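Local coordinates for pirin family protein (Acinetobacter baumannii, PDB 6D0P) that is probably a quercetin 2,3-dioxygenase of the pirin family, a two-domain cupin expected to use one iron ion per subunit, at residues A[63-68]-A[263-268]; A[135-140]-A[267-272]; A[164-169]-A[183-188]. One frame throughout, in Å; residues are numbered along the deposited sequence.

Contact 1: A[63-68]-A[263-268]; sequences SHPHRG and YGPFVM. With MN (manganese (II) ion), chain G.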
loop_
_atom_site.group_PDB
_atom_site.type_symbol
_atom_site.label_atom_id
_atom_site.label_comp_id
_atom_site.label_asym_id
_atom_site.label_seq_id
_atom_site.Cartn_x
_atom_site.Cartn_y
_atom_site.Cartn_z
ATOM N N SER A 63 -6.526 -7.078 17.759
ATOM C CA SER A 63 -7.334 -7.981 16.943
ATOM C C SER A 63 -8.426 -7.218 16.182
ATOM O O SER A 63 -9.220 -6.532 16.766
ATOM C CB SER A 63 -7.928 -9.050 17.801
ATOM O OG SER A 63 -8.647 -9.953 16.999
ATOM N N HIS A 64 -8.432 -7.351 14.862
ATOM C CA HIS A 64 -9.425 -6.724 14.018
ATOM C C HIS A 64 -9.612 -7.592 12.768
ATOM O O HIS A 64 -8.712 -8.305 12.361
ATOM C CB HIS A 64 -9.026 -5.293 13.631
ATOM C CG HIS A 64 -7.758 -5.217 12.848
ATOM N ND1 HIS A 64 -6.524 -5.203 13.459
ATOM C CD2 HIS A 64 -7.525 -5.139 11.515
ATOM C CE1 HIS A 64 -5.582 -5.130 12.537
ATOM N NE2 HIS A 64 -6.170 -5.095 11.335
ATOM N N PRO A 65 -10.789 -7.523 12.170
ATOM C CA PRO A 65 -11.065 -8.307 10.999
ATOM C C PRO A 65 -10.868 -7.572 9.670
ATOM O O PRO A 65 -10.836 -6.331 9.634
ATOM C CB PRO A 65 -12.552 -8.651 11.157
ATOM C CG PRO A 65 -13.120 -7.431 11.815
ATOM C CD PRO A 65 -12.022 -6.980 12.750
ATOM N N HIS A 66 -10.741 -8.367 8.610
ATOM C CA HIS A 66 -10.755 -7.878 7.231
ATOM C C HIS A 66 -11.479 -8.905 6.370
ATOM O O HIS A 66 -11.348 -10.129 6.611
ATOM C CB HIS A 66 -9.351 -7.680 6.628
ATOM C CG HIS A 66 -8.498 -6.663 7.299
ATOM N ND1 HIS A 66 -8.824 -5.317 7.287
ATOM C CD2 HIS A 66 -7.300 -6.771 7.919
ATOM C CE1 HIS A 66 -7.874 -4.642 7.928
ATOM N NE2 HIS A 66 -6.913 -5.513 8.303
ATOM N N ARG A 67 -12.223 -8.428 5.370
ATOM C CA ARG A 67 -12.803 -9.320 4.401
ATOM C C ARG A 67 -12.940 -8.583 3.072
ATOM O O ARG A 67 -13.350 -7.409 3.055
ATOM C CB ARG A 67 -14.175 -9.836 4.852
ATOM C CG ARG A 67 -14.941 -10.600 3.771
ATOM C CD ARG A 67 -16.322 -11.088 4.203
ATOM N NE ARG A 67 -16.234 -12.218 5.126
ATOM C CZ ARG A 67 -17.284 -12.835 5.659
ATOM N NH1 ARG A 67 -18.515 -12.388 5.419
ATOM N NH2 ARG A 67 -17.098 -13.901 6.419
ATOM N N GLY A 68 -12.593 -9.282 1.983
ATOM C CA GLY A 68 -12.887 -8.816 0.635
ATOM C C GLY A 68 -11.746 -8.171 -0.139
ATOM O O GLY A 68 -11.936 -7.833 -1.313
ATOM N N TYR A 263 -17.329 -0.794 4.548
ATOM C CA TYR A 263 -17.722 -0.488 5.908
ATOM C C TYR A 263 -16.571 -0.907 6.816
ATOM O O TYR A 263 -16.260 -2.103 6.900
ATOM C CB TYR A 263 -19.014 -1.213 6.274
ATOM C CG TYR A 263 -19.481 -0.965 7.682
ATOM C CD1 TYR A 263 -20.100 0.226 8.024
ATOM C CD2 TYR A 263 -19.283 -1.907 8.676
ATOM C CE1 TYR A 263 -20.531 0.470 9.316
ATOM C CE2 TYR A 263 -19.712 -1.683 9.974
ATOM C CZ TYR A 263 -20.334 -0.488 10.295
ATOM O OH TYR A 263 -20.761 -0.257 11.569
ATOM N N GLY A 264 -15.918 0.060 7.445
ATOM C CA GLY A 264 -14.796 -0.250 8.344
ATOM C C GLY A 264 -13.705 -1.098 7.701
ATOM O O GLY A 264 -13.072 -0.690 6.734
ATOM N N PRO A 265 -13.484 -2.306 8.210
ATOM C CA PRO A 265 -12.454 -3.108 7.548
ATOM C C PRO A 265 -13.010 -4.155 6.567
ATOM O O PRO A 265 -12.327 -5.144 6.247
ATOM C CB PRO A 265 -11.759 -3.719 8.758
ATOM C CG PRO A 265 -12.899 -4.037 9.681
ATOM C CD PRO A 265 -13.916 -2.940 9.452
ATOM N N PHE A 266 -14.227 -3.940 6.088
ATOM C CA PHE A 266 -14.818 -4.825 5.101
ATOM C C PHE A 266 -15.030 -4.049 3.795
ATOM O O PHE A 266 -15.510 -2.921 3.829
ATOM C CB PHE A 266 -16.168 -5.348 5.569
ATOM C CG PHE A 266 -16.186 -5.945 6.953
ATOM C CD1 PHE A 266 -15.364 -7.007 7.269
ATOM C CD2 PHE A 266 -17.099 -5.505 7.898
ATOM C CE1 PHE A 266 -15.414 -7.591 8.523
ATOM C CE2 PHE A 266 -17.137 -6.083 9.158
ATOM C CZ PHE A 266 -16.310 -7.135 9.457
ATOM N N VAL A 267 -14.669 -4.640 2.656
ATOM C CA VAL A 267 -14.936 -4.003 1.377
ATOM C C VAL A 267 -15.468 -5.089 0.444
ATOM O O VAL A 267 -14.717 -6.020 0.078
ATOM C CB VAL A 267 -13.704 -3.313 0.765
ATOM C CG1 VAL A 267 -14.065 -2.710 -0.585
ATOM C CG2 VAL A 267 -13.120 -2.250 1.683
HETATM N N MSE A 268 -16.753 -4.988 0.112
HETATM C CA MSE A 268 -17.414 -5.968 -0.725
HETATM C C MSE A 268 -18.013 -5.264 -1.921
HETATM O O MSE A 268 -17.639 -4.107 -2.219
HETATM C CB MSE A 268 -18.462 -6.701 0.138
HETATM C CG MSE A 268 -17.822 -7.460 1.326
HETATM SE SE MSE A 268 -16.728 -8.970 0.690
HETATM C CE MSE A 268 -18.121 -10.101 -0.153
HETATM MN MN MN G . -5.090 -5.218 9.473
HETATM O O HOH W 1 -3.513 -5.333 7.583
HETATM O O HOH W 2 -5.079 -3.077 8.869
#

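Contact 2: A[135-140]-A[267-272]; sequences HSKMTP and VMNTKA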
loop_
_atom_site.group_PDB
_atom_site.type_symbol
_atom_site.label_atom_id
_atom_site.label_comp_id
_atom_site.label_asym_id
_atom_site.label_seq_id
_atom_site.Cartn_x
_atom_site.Cartn_y
_atom_site.Cartn_z
ATOM N N HIS A 135 -15.295 -12.023 -8.101
ATOM C CA HIS A 135 -15.148 -13.489 -8.091
ATOM C C HIS A 135 -14.080 -13.982 -7.113
ATOM O O HIS A 135 -14.136 -15.141 -6.722
ATOM C CB HIS A 135 -14.804 -13.996 -9.500
ATOM C CG HIS A 135 -15.903 -13.789 -10.475
ATOM N ND1 HIS A 135 -15.945 -12.700 -11.317
ATOM C CD2 HIS A 135 -17.016 -14.503 -10.715
ATOM C CE1 HIS A 135 -17.038 -12.763 -12.047
ATOM N NE2 HIS A 135 -17.702 -13.872 -11.702
ATOM N N SER A 136 -13.137 -13.129 -6.727
ATOM C CA SER A 136 -11.995 -13.512 -5.909
ATOM C C SER A 136 -12.180 -13.105 -4.444
ATOM O O SER A 136 -11.404 -13.510 -3.591
ATOM C CB SER A 136 -10.720 -12.864 -6.455
ATOM O OG SER A 136 -10.498 -13.205 -7.814
ATOM N N LYS A 137 -13.219 -12.338 -4.138
ATOM C CA LYS A 137 -13.334 -11.790 -2.803
ATOM C C LYS A 137 -13.488 -12.861 -1.726
ATOM O O LYS A 137 -13.025 -12.631 -0.599
ATOM C CB LYS A 137 -14.515 -10.835 -2.705
ATOM C CG LYS A 137 -14.253 -9.496 -3.338
ATOM C CD LYS A 137 -15.395 -8.546 -3.162
ATOM C CE LYS A 137 -15.060 -7.147 -3.621
ATOM N NZ LYS A 137 -14.086 -6.506 -2.718
HETATM N N MSE A 138 -14.147 -13.970 -2.033
HETATM C CA MSE A 138 -14.387 -14.987 -0.986
HETATM C C MSE A 138 -13.448 -16.175 -1.080
HETATM O O MSE A 138 -13.761 -17.254 -0.573
HETATM C CB MSE A 138 -15.870 -15.418 -0.947
HETATM C CG MSE A 138 -16.785 -14.214 -0.671
HETATM SE SE MSE A 138 -16.547 -13.538 1.178
HETATM C CE MSE A 138 -17.323 -15.014 2.200
ATOM N N THR A 139 -12.295 -15.993 -1.714
ATOM C CA THR A 139 -11.260 -17.021 -1.724
ATOM C C THR A 139 -10.639 -17.064 -0.325
ATOM O O THR A 139 -10.675 -16.084 0.387
ATOM C CB THR A 139 -10.186 -16.773 -2.796
ATOM O OG1 THR A 139 -9.628 -15.460 -2.689
ATOM C CG2 THR A 139 -10.716 -16.943 -4.205
ATOM N N PRO A 140 -10.074 -18.200 0.071
ATOM C CA PRO A 140 -9.460 -18.273 1.389
ATOM C C PRO A 140 -8.312 -17.270 1.555
ATOM O O PRO A 140 -7.532 -17.017 0.602
ATOM C CB PRO A 140 -8.917 -19.713 1.521
ATOM C CG PRO A 140 -9.677 -20.495 0.462
ATOM C CD PRO A 140 -9.999 -19.484 -0.629
ATOM N N VAL A 267 -14.669 -4.640 2.656
ATOM C CA VAL A 267 -14.936 -4.003 1.377
ATOM C C VAL A 267 -15.468 -5.089 0.444
ATOM O O VAL A 267 -14.717 -6.020 0.078
ATOM C CB VAL A 267 -13.704 -3.313 0.765
ATOM C CG1 VAL A 267 -14.065 -2.710 -0.585
ATOM C CG2 VAL A 267 -13.120 -2.250 1.683
HETATM N N MSE A 268 -16.753 -4.988 0.112
HETATM C CA MSE A 268 -17.414 -5.968 -0.725
HETATM C C MSE A 268 -18.013 -5.264 -1.921
HETATM O O MSE A 268 -17.639 -4.107 -2.219
HETATM C CB MSE A 268 -18.462 -6.701 0.138
HETATM C CG MSE A 268 -17.822 -7.460 1.326
HETATM SE SE MSE A 268 -16.728 -8.970 0.690
HETATM C CE MSE A 268 -18.121 -10.101 -0.153
ATOM N N ASN A 269 -18.911 -5.945 -2.639
ATOM C CA ASN A 269 -19.525 -5.356 -3.832
ATOM C C ASN A 269 -20.938 -4.843 -3.528
ATOM O O ASN A 269 -21.421 -3.930 -4.244
ATOM C CB ASN A 269 -19.575 -6.340 -5.007
ATOM C CG ASN A 269 -18.200 -6.740 -5.490
ATOM O OD1 ASN A 269 -17.788 -7.875 -5.268
ATOM N ND2 ASN A 269 -17.463 -5.814 -6.096
ATOM N N THR A 270 -21.608 -5.414 -2.521
ATOM C CA THR A 270 -23.002 -5.049 -2.237
ATOM C C THR A 270 -23.234 -4.792 -0.740
ATOM O O THR A 270 -22.493 -5.298 0.125
ATOM C CB THR A 270 -23.954 -6.177 -2.665
ATOM O OG1 THR A 270 -23.782 -7.270 -1.757
ATOM C CG2 THR A 270 -23.731 -6.625 -4.093
ATOM N N LYS A 271 -24.310 -4.054 -0.449
ATOM C CA LYS A 271 -24.709 -3.791 0.938
ATOM C C LYS A 271 -25.115 -5.120 1.609
ATOM O O LYS A 271 -24.830 -5.332 2.796
ATOM C CB LYS A 271 -25.807 -2.723 1.002
ATOM C CG LYS A 271 -25.356 -1.324 0.591
ATOM C CD LYS A 271 -26.372 -0.221 0.848
ATOM C CE LYS A 271 -25.827 1.143 0.478
ATOM N NZ LYS A 271 -26.578 2.223 1.164
ATOM N N ALA A 272 -25.755 -6.024 0.868
ATOM C CA ALA A 272 -26.135 -7.332 1.439
ATOM C C ALA A 272 -24.879 -8.094 1.897
ATOM O O ALA A 272 -24.881 -8.724 2.954
ATOM C CB ALA A 272 -26.917 -8.134 0.425
HETATM O O HOH W 3 -15.463 -3.883 -3.948
#

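Contact 3: A[164-169]-A[183-188]; sequences RVIAGE and LNVWDG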
loop_
_atom_site.group_PDB
_atom_site.type_symbol
_atom_site.label_atom_id
_atom_site.label_comp_id
_atom_site.label_asym_id
_atom_site.label_seq_id
_atom_site.Cartn_x
_atom_site.Cartn_y
_atom_site.Cartn_z
ATOM N N ARG A 164 11.758 -0.601 -7.050
ATOM C CA ARG A 164 11.526 -1.989 -6.654
ATOM C C ARG A 164 10.186 -2.433 -7.236
ATOM O O ARG A 164 9.173 -1.689 -7.123
ATOM C CB ARG A 164 11.456 -2.130 -5.132
ATOM C CG ARG A 164 12.697 -1.644 -4.397
ATOM C CD ARG A 164 12.743 -2.248 -3.001
ATOM N NE ARG A 164 11.577 -1.842 -2.236
ATOM C CZ ARG A 164 11.281 -2.305 -1.026
ATOM N NH1 ARG A 164 10.238 -1.825 -0.376
ATOM N NH2 ARG A 164 12.052 -3.215 -0.471
ATOM N N VAL A 165 10.169 -3.616 -7.836
ATOM C CA VAL A 165 8.955 -4.131 -8.441
ATOM C C VAL A 165 8.261 -5.033 -7.422
ATOM O O VAL A 165 8.520 -6.234 -7.333
ATOM C CB VAL A 165 9.254 -4.859 -9.764
ATOM C CG1 VAL A 165 7.975 -5.169 -10.521
ATOM C CG2 VAL A 165 10.197 -4.052 -10.647
ATOM N N ILE A 166 7.395 -4.440 -6.631
ATOM C CA ILE A 166 6.714 -5.196 -5.591
ATOM C C ILE A 166 5.656 -6.110 -6.246
ATOM O O ILE A 166 5.546 -7.279 -5.898
ATOM C CB ILE A 166 6.156 -4.247 -4.520
ATOM C CG1 ILE A 166 7.304 -3.575 -3.757
ATOM C CG2 ILE A 166 5.221 -4.979 -3.572
ATOM C CD1 ILE A 166 6.855 -2.451 -2.870
ATOM N N ALA A 167 4.927 -5.571 -7.205
ATOM C CA ALA A 167 3.966 -6.318 -7.985
ATOM C C ALA A 167 3.975 -5.802 -9.426
ATOM O O ALA A 167 4.212 -4.603 -9.663
ATOM C CB ALA A 167 2.577 -6.192 -7.390
ATOM N N GLY A 168 3.622 -6.673 -10.354
ATOM C CA GLY A 168 3.509 -6.302 -11.744
ATOM C C GLY A 168 4.782 -6.585 -12.524
ATOM O O GLY A 168 5.395 -7.649 -12.424
ATOM N N GLU A 169 5.190 -5.616 -13.314
ATOM C CA GLU A 169 6.370 -5.821 -14.151
ATOM C C GLU A 169 6.950 -4.474 -14.574
ATOM O O GLU A 169 6.206 -3.584 -14.941
ATOM C CB GLU A 169 5.993 -6.587 -15.421
ATOM C CG GLU A 169 7.146 -6.703 -16.410
ATOM C CD GLU A 169 7.163 -7.963 -17.268
ATOM O OE1 GLU A 169 6.074 -8.431 -17.661
ATOM O OE2 GLU A 169 8.269 -8.468 -17.549
ATOM N N LEU A 183 -1.969 -5.358 -12.276
ATOM C CA LEU A 183 -1.641 -4.171 -11.528
ATOM C C LEU A 183 -0.140 -4.133 -11.225
ATOM O O LEU A 183 0.572 -5.162 -11.271
ATOM C CB LEU A 183 -2.497 -4.084 -10.256
ATOM C CG LEU A 183 -2.242 -5.107 -9.158
ATOM C CD1 LEU A 183 -1.163 -4.631 -8.209
ATOM C CD2 LEU A 183 -3.502 -5.367 -8.366
ATOM N N ASN A 184 0.319 -2.912 -10.997
ATOM C CA ASN A 184 1.700 -2.609 -10.659
ATOM C C ASN A 184 1.762 -1.881 -9.320
ATOM O O ASN A 184 0.978 -0.944 -9.043
ATOM C CB ASN A 184 2.368 -1.684 -11.677
ATOM C CG ASN A 184 2.635 -2.354 -13.000
ATOM O OD1 ASN A 184 3.368 -3.340 -13.051
ATOM N ND2 ASN A 184 2.084 -1.801 -14.079
ATOM N N VAL A 185 2.731 -2.295 -8.518
ATOM C CA VAL A 185 3.078 -1.577 -7.312
ATOM C C VAL A 185 4.592 -1.463 -7.353
ATOM O O VAL A 185 5.304 -2.487 -7.265
ATOM C CB VAL A 185 2.598 -2.230 -6.003
ATOM C CG1 VAL A 185 3.151 -1.491 -4.787
ATOM C CG2 VAL A 185 1.078 -2.293 -5.917
ATOM N N TRP A 186 5.053 -0.241 -7.580
ATOM C CA TRP A 186 6.471 0.036 -7.657
ATOM C C TRP A 186 6.837 1.053 -6.577
ATOM O O TRP A 186 6.091 2.013 -6.361
ATOM C CB TRP A 186 6.861 0.600 -9.032
ATOM C CG TRP A 186 6.404 -0.185 -10.217
ATOM C CD1 TRP A 186 6.223 -1.534 -10.305
ATOM C CD2 TRP A 186 6.154 0.348 -11.531
ATOM N NE1 TRP A 186 5.820 -1.868 -11.572
ATOM C CE2 TRP A 186 5.778 -0.734 -12.348
ATOM C CE3 TRP A 186 6.157 1.641 -12.071
ATOM C CZ2 TRP A 186 5.434 -0.567 -13.688
ATOM C CZ3 TRP A 186 5.811 1.812 -13.399
ATOM C CH2 TRP A 186 5.462 0.717 -14.194
ATOM N N ASP A 187 7.957 0.876 -5.891
ATOM C CA ASP A 187 8.362 1.920 -4.935
ATOM C C ASP A 187 9.826 2.271 -5.201
ATOM O O ASP A 187 10.536 1.567 -5.915
ATOM C CB ASP A 187 8.060 1.533 -3.481
ATOM C CG ASP A 187 9.064 0.631 -2.802
ATOM O OD1 ASP A 187 9.952 0.131 -3.496
ATOM O OD2 ASP A 187 8.949 0.445 -1.566
ATOM N N GLY A 188 10.313 3.319 -4.603
ATOM C CA GLY A 188 11.724 3.594 -4.810
ATOM C C GLY A 188 12.110 5.005 -4.434
ATOM O O GLY A 188 11.401 5.684 -3.671
HETATM O O HOH W 4 3.678 -2.793 -16.359
#

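Contact 1: A[63-68]-A[263-268]
The metal-bearing strand of the N-terminal cupin domain is backed by the small hairpin of strands 261-263 and 266-268, just before the last helix, with Pro65, His66 and Arg67 lying along Pro265 and Phe266. His64 and His66 both bind the manganese ion through NE2, at 2.2 Å; two waters, His108 and Glu110 complete the shell. An iron ion is predicted at the same residues. CG of His64 stands between its backbone N and carbonyl carbon (chi1 62°), whereas that of His66 is anti to the carbonyl carbon (chi1 -63°), and from these starts the NE2 atoms converge on one ion. His66 points its CB away from the hairpin, yet its ring still touches Pro265, whose CB lies 3.7 Å from His66 ND1, the side chains crossing at about a right angle. Pro265 CB also comes close to Pro65 O, at 2.9 Å, a buried carbonyl with no hydrogen-bond partner in the model. Pro65 CG touches both Pro265 CG and Phe266 CZ. The backbones run roughly parallel but share a single bridge. Val267 N gives a nearly straight bond to Arg67 O (3.1 Å, 171°), while Arg67 N to Pro265 O is long and weak; His66 CA adds a CA-H...O contact of 3.3 Å to that same oxygen. Arg67 N lies at the edge of the Phe266 ring, in its plane, and Arg67 CG rests 3.9 Å from the selenium of Met268. The guanidinium reaches beyond the pair, to Ala104 O and in a salt bridge to Asp280. Phe266 closes a type II' turn from Tyr263, with Gly264 at its corner. Strand 106-112 flanks Pro65 and His66 through Leu107 and Val106, and helix 271-282 covers Pro65 with Phe281.

Contact 2: A[135-140]-A[267-272]
The outer half of Lys137, CD, CE and NZ, packs against Val267 and Asn269, and this is the dense part of the contact. The chain is extended as far as CE and then bends (chi4 -70°), which swings the ammonium onto Val267 O; NZ to that oxygen measures 2.9 Å. The donor does not sit on a lone pair, but approaches from above the carbonyl plane, 47° out of it. NZ also bonds to Asn131 OD1 and Gly68 O; with three protons for four oxygens, its weak 3.2 Å approach to a water that donates to Met268 O is the least certain. The ammonium, probably charged, is met by neutral oxygens, three of them protein atoms. The methylenes pass obliquely by the amide of Asn269, with CD and CE of Lys137 each 3.3 Å from its OD1; Asn269 ND2 bonds to Pro259 O, which orients the amide with OD1 toward the lysine methylenes. Lys137 lies in a type I turn from Ser136 to Thr139, in the loop between strands 121-131 and 145-146 of the N-terminal cupin domain. Both the backbone N and OG1 of Thr139 bond to Ser136 O, OG1 at 2.8 Å in the carbonyl plane. The partner segment passes from strand 266-268 into helix 271-282, where Thr270 is the N-cap, its OG1 accepting from Glu273 N; the lysine therefore joins this loop to the lead-in of the C-terminal helix. On the looser side, selenomethionine Met138 is exposed, also touches a crystal neighbour, and makes one thin apolar touch: its selenium lies 4.0 Å from CE of Met268, the side chains crossing at about a right angle. Met268 is itself buried, and its selenium is 4.1 Å from Lys137 CD.

Contact 3: A[164-169]-A[183-188]
Arg164 and Asp187 set guanidinium and carboxylate nearly coplanar, their planes 14° apart, in a side-on salt bridge. NE of Arg164 donates to OD1 of Asp187 at 2.8 Å, in the guanidinium plane and on the syn lone pair, while NH1 donates to Asp187 OD2 at 2.9 Å from the syn side, slightly out of the carboxylate plane. Asp187 holds CG between its backbone N and carbonyl carbon (chi1 82°), which stands the carboxylate up toward the arginine. Tyr76 OH is a further partner of OD2, and Arg164 NH2 reaches Gly95 O. The indole of Trp186 has Asn184 CB 3.3 Å above one face, offset toward the rim; Val165 lies alongside the indole, its CG1 4.0 Å from Trp186 CD1, and Tyr170 meets the ring edge-to-face. Asn184 turns OD1 across to Glu169 N, 2.9 Å away and in line with the C=O bond; the same OD1 also takes a weak, bent bond from Trp186 NE1. Asn184 ND2 bonds to Thr252 OG1 and, through a water, to Glu169 O. Between these ends the strands pair antiparallel: Arg164 N meets Asp187 O at 2.7 Å, and Asp187 N returns to Arg164 O. Then the register slips by one residue. Ala167 N bonds to Val185 O at 3.1 Å and Ile166 N to the same oxygen only weakly, while Val185 N returns to Ala167 O. The face carrying Arg164, Ala167, Val185 and Asp187 lies against Ile74 and Trp99, in strands 69-75 and 97-101 of the N-terminal cupin domain. Two residues opposite one make a classic beta bulge, here in a sheet of the C-terminal cupin domain where it packs on its N-terminal partner in the two-domain pirin fold.

Contacts 1 and 2 form one continuous patch: they share Val267 and Met268 of strand 266-268, their centres are 10 Å apart, and the lysine of contact 2 ties into the residue after Arg67 of contact 1, Lys137 NZ lying 2.9 Å from Gly68 O. Contact 1 holds two of the four protein ligands of the manganese; contact 2 lies farther from the metal, the side chain of Val267 about 12 Å from the ion. Contact 3 is separate, its centre 24 Å from that of contact 1, across the centre of the chain, and it is nested in sequence inside the loops that the other two close.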